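Local coordinates for protein cell division inhibitor SulA (Pseudomonas aeruginosa, PDB 1OFU) that probably halts cell division during the SOS response by binding FtsZ one to one and blocking its polymerisation into the Z ring, at residues 19-24 against 51-56; 69-74 against 89-94. All blocks are in the same frame, centred on the assembly; numbering follows the deposited sequence.

Contact 1: 19-24 against 51-56; sequences LLAPIL and RRAGLN
Leu-55 reaches across to the last turn of 19-24 and lays its branched end on Leu-24. Its CD2 comes to 3.6 Å from the backbone C of Leu-24. The same methyl lies 3.9 Å from Leu-24 CB, which CD1 also touches, so both methyls press on the root of the Leu-24 side chain and its carbonyl group. With CG of Leu-55 anti to its own carbonyl carbon (chi1 -49°), the fork is carried towards the helix. One turn earlier two small residues meet: the CB of Ala-53 points at the helix and meets Ala-21 CB from the side, at 4.2 Å. Here the CA atoms of the two alanines approach to 5.7 Å, a spacing that short side chains permit. Helix 47-52 stops at this point: Gly-54 adopts positive phi (74°) in a Schellman motif, and the reversal brings Leu-55 round to face helix 13-28, one of the helices packed against the parallel sheet of this alpha/beta fold. Trp-49 touches both Ala-21 and Leu-24, extending the apolar patch, and Ala-53 O accepts a hydrogen bond from Arg-25 NH2. The outer side is polar and looser. Gly-54 is exposed, and Arg-51 and Arg-52 do not touch 19-24 and form salt bridges with Glu-48; Arg-51 NH2 also hydrogen-bonds to the backbone of the other protein's chain in the assembly.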
# COMPACT_ATOMS: atom_id res chain seq x y z
N LEU D 19 10.92 2.12 0.50
CA LEU D 19 10.44 0.80 0.08
C LEU D 19 9.74 0.10 1.24
O LEU D 19 8.87 -0.74 1.04
CB LEU D 19 11.60 -0.06 -0.42
CG LEU D 19 12.13 0.25 -1.83
CD1 LEU D 19 13.43 -0.52 -2.08
CD2 LEU D 19 11.08 -0.10 -2.87
N LEU D 20 10.12 0.46 2.47
CA LEU D 20 9.54 -0.13 3.67
C LEU D 20 8.12 0.38 3.93
O LEU D 20 7.22 -0.39 4.27
CB LEU D 20 10.42 0.22 4.89
CG LEU D 20 10.03 -0.31 6.27
CD1 LEU D 20 10.20 -1.81 6.32
CD2 LEU D 20 10.91 0.35 7.33
N ALA D 21 7.94 1.68 3.76
CA ALA D 21 6.67 2.36 4.00
C ALA D 21 5.38 1.66 3.57
O ALA D 21 4.45 1.52 4.36
CB ALA D 21 6.73 3.76 3.39
N PRO D 22 5.29 1.23 2.30
CA PRO D 22 4.06 0.56 1.86
C PRO D 22 3.71 -0.72 2.62
O PRO D 22 2.54 -1.04 2.78
CB PRO D 22 4.31 0.31 0.36
CG PRO D 22 5.80 0.32 0.24
CD PRO D 22 6.23 1.39 1.18
N ILE D 23 4.73 -1.43 3.10
CA ILE D 23 4.49 -2.66 3.84
C ILE D 23 3.98 -2.35 5.24
O ILE D 23 3.03 -2.97 5.73
CB ILE D 23 5.79 -3.49 3.93
CG1 ILE D 23 6.19 -3.96 2.53
CG2 ILE D 23 5.60 -4.66 4.87
CD1 ILE D 23 7.50 -4.69 2.47
N LEU D 24 4.61 -1.37 5.88
CA LEU D 24 4.21 -0.97 7.22
C LEU D 24 2.83 -0.34 7.15
O LEU D 24 1.99 -0.56 8.00
CB LEU D 24 5.21 0.03 7.80
CG LEU D 24 6.55 -0.56 8.20
CD1 LEU D 24 7.37 0.50 8.95
CD2 LEU D 24 6.34 -1.78 9.08
N ARG D 51 4.07 8.66 10.91
CA ARG D 51 2.84 9.38 10.61
C ARG D 51 2.88 9.83 9.15
O ARG D 51 1.87 9.74 8.45
CB ARG D 51 2.67 10.58 11.54
CG ARG D 51 2.32 10.21 12.98
CD ARG D 51 1.69 11.38 13.72
NE ARG D 51 2.63 12.44 14.04
CZ ARG D 51 3.57 12.35 14.97
NH1 ARG D 51 4.39 13.37 15.20
NH2 ARG D 51 3.70 11.24 15.69
N ARG D 52 4.03 10.33 8.70
CA ARG D 52 4.16 10.78 7.32
C ARG D 52 4.06 9.60 6.36
O ARG D 52 3.63 9.75 5.22
CB ARG D 52 5.48 11.52 7.09
CG ARG D 52 5.55 12.90 7.72
CD ARG D 52 6.52 13.79 6.95
NE ARG D 52 6.56 15.15 7.48
CZ ARG D 52 7.19 15.50 8.60
NH1 ARG D 52 7.84 14.59 9.31
NH2 ARG D 52 7.16 16.76 9.02
N ALA D 53 4.46 8.41 6.81
CA ALA D 53 4.38 7.22 5.97
C ALA D 53 2.91 6.82 5.82
O ALA D 53 2.58 5.86 5.13
CB ALA D 53 5.17 6.09 6.58
N GLY D 54 2.02 7.56 6.48
CA GLY D 54 0.60 7.28 6.39
C GLY D 54 0.09 6.06 7.13
O GLY D 54 -0.98 5.56 6.80
N LEU D 55 0.83 5.56 8.12
CA LEU D 55 0.36 4.39 8.85
C LEU D 55 -0.89 4.75 9.65
O LEU D 55 -1.11 5.91 9.99
CB LEU D 55 1.43 3.87 9.81
CG LEU D 55 2.88 3.63 9.37
CD1 LEU D 55 3.50 2.59 10.28
CD2 LEU D 55 2.94 3.15 7.93
N ASN D 56 -1.71 3.74 9.94
CA ASN D 56 -2.92 3.96 10.72
C ASN D 56 -2.50 4.23 12.17
O ASN D 56 -2.11 3.32 12.91
CB ASN D 56 -3.83 2.72 10.62
CG ASN D 56 -5.16 2.91 11.32
OD1 ASN D 56 -6.07 2.10 11.16
ND2 ASN D 56 -5.28 3.97 12.11

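Contact 2: 69-74 against 89-94; sequences AAALAL and SWLEPL
The irregular segment 89-94, which leaves the end of strand 84-89, passes beside one face of helix 68-80 with CA atoms 7.3 Å apart at Leu-72 and Leu-91 and 7.5 Å apart at Ala-71 and Ser-89. That spacing is bridged by one side chain. Leu-91 points at the helix and divides its two methyls between neighbouring residues. Its CD2 meets the CB of Ala-71 at 3.8 Å, whereas its CD1 lies against Leu-72, 3.8 Å from the CA. CG of Leu-91 stands anti to the carbonyl carbon (chi1 -61°), which carries the fork towards the helix. Leu-72 projects past this fork, and the two leucine side chains cross at about a right angle, with CD1 of Leu-91 against CB and CG of Leu-72. Beyond it Leu-72 reaches Ala-98 and Leu-102 of helix 96-109, and Leu-94 also touches Leu-102, so the packing spreads to a second helix. Polar links lie around this apolar centre: Ser-89 OG hydrogen-bonds to Ser-75 OG, one turn on from Ala-71, and Leu-91 O accepts from Asn-115 ND2 of strand 112-118. Helix 68-80 is the helix of a beta-alpha-beta crossover from strand 60-63 to strand 84-89, and the contact packs the chain leaving the second strand against it. No hydrogen bond runs between 69-74 and 89-94, so their direct contact is apolar, with the Ser-89 to Ser-75 bond as a polar tie next to it.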
# COMPACT_ATOMS: atom_id res chain seq x y z
N ALA D 69 19.38 -8.02 22.66
CA ALA D 69 18.94 -9.08 23.55
C ALA D 69 17.59 -8.72 24.17
O ALA D 69 16.71 -9.58 24.31
CB ALA D 69 19.98 -9.31 24.64
N ALA D 70 17.42 -7.45 24.54
CA ALA D 70 16.17 -6.99 25.14
C ALA D 70 15.06 -6.94 24.09
O ALA D 70 13.91 -7.29 24.36
CB ALA D 70 16.37 -5.61 25.76
N ALA D 71 15.41 -6.49 22.89
CA ALA D 71 14.43 -6.41 21.81
C ALA D 71 13.93 -7.81 21.45
O ALA D 71 12.76 -8.01 21.15
CB ALA D 71 15.05 -5.74 20.59
N LEU D 72 14.83 -8.79 21.51
CA LEU D 72 14.49 -10.17 21.18
C LEU D 72 13.50 -10.72 22.20
O LEU D 72 12.50 -11.35 21.84
CB LEU D 72 15.75 -11.04 21.18
CG LEU D 72 15.76 -12.34 20.36
CD1 LEU D 72 16.83 -13.25 20.93
CD2 LEU D 72 14.42 -13.03 20.40
N ALA D 73 13.77 -10.48 23.48
CA ALA D 73 12.87 -10.96 24.53
C ALA D 73 11.55 -10.21 24.45
O ALA D 73 10.48 -10.81 24.60
CB ALA D 73 13.51 -10.76 25.91
N LEU D 74 11.61 -8.91 24.21
CA LEU D 74 10.39 -8.11 24.11
C LEU D 74 9.57 -8.57 22.90
O LEU D 74 8.34 -8.62 22.97
CB LEU D 74 10.72 -6.62 23.97
CG LEU D 74 9.71 -5.65 24.60
CD1 LEU D 74 10.05 -4.23 24.19
CD2 LEU D 74 8.30 -5.99 24.16
N SER D 89 10.30 -6.86 14.23
CA SER D 89 11.59 -6.73 14.87
C SER D 89 12.60 -6.20 13.88
O SER D 89 12.41 -6.31 12.66
CB SER D 89 12.07 -8.09 15.39
OG SER D 89 11.06 -8.73 16.15
N TRP D 90 13.68 -5.63 14.40
CA TRP D 90 14.77 -5.11 13.58
C TRP D 90 16.03 -5.69 14.18
O TRP D 90 16.93 -4.96 14.60
CB TRP D 90 14.81 -3.58 13.64
CG TRP D 90 13.91 -2.93 12.64
CD1 TRP D 90 14.24 -2.52 11.37
CD2 TRP D 90 12.52 -2.63 12.81
NE1 TRP D 90 13.13 -2.00 10.74
CE2 TRP D 90 12.07 -2.05 11.60
CE3 TRP D 90 11.61 -2.80 13.86
CZ2 TRP D 90 10.74 -1.64 11.42
CZ3 TRP D 90 10.30 -2.39 13.68
CH2 TRP D 90 9.88 -1.82 12.47
N LEU D 91 16.09 -7.02 14.23
CA LEU D 91 17.22 -7.73 14.81
C LEU D 91 18.27 -8.23 13.80
O LEU D 91 17.94 -8.84 12.79
CB LEU D 91 16.70 -8.91 15.63
CG LEU D 91 15.81 -8.51 16.81
CD1 LEU D 91 15.18 -9.75 17.44
CD2 LEU D 91 16.64 -7.74 17.83
N GLU D 92 19.53 -7.95 14.11
CA GLU D 92 20.65 -8.37 13.28
C GLU D 92 21.92 -8.17 14.10
O GLU D 92 22.23 -7.05 14.53
CB GLU D 92 20.71 -7.55 11.98
CG GLU D 92 20.87 -6.05 12.18
CD GLU D 92 20.73 -5.28 10.88
OE1 GLU D 92 19.65 -5.36 10.24
OE2 GLU D 92 21.69 -4.58 10.49
N PRO D 93 22.68 -9.25 14.33
CA PRO D 93 22.39 -10.61 13.87
C PRO D 93 21.20 -11.28 14.55
O PRO D 93 20.77 -10.88 15.63
CB PRO D 93 23.69 -11.37 14.16
CG PRO D 93 24.73 -10.28 14.21
CD PRO D 93 24.01 -9.19 14.95
N LEU D 94 20.68 -12.31 13.89
CA LEU D 94 19.58 -13.09 14.41
C LEU D 94 19.96 -14.55 14.17
O LEU D 94 20.12 -14.97 13.02
CB LEU D 94 18.28 -12.75 13.67
CG LEU D 94 17.01 -13.32 14.30
CD1 LEU D 94 16.84 -12.75 15.70
CD2 LEU D 94 15.80 -12.98 13.45

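From the N terminus the chain runs through strand 4-10 into helix 13-28, then strand 35-39 and helix 47-52; contact 1 closes this first loop by bringing 51-56 back to 19-24. Strand 60-63 follows, then helix 68-80 and strand 84-89, after which contact 2 closes a second, shorter loop between 69-74 and 89-94. The loops follow in series, neither nesting nor crossing. Contact 1 joins helix 13-28 to the end of helix 47-52; contact 2 joins helix 68-80 to the connection leading to helix 96-109. Their centres lie about 21 Å apart on opposite sides of the chain's centre, and the parallel sheet is common to both.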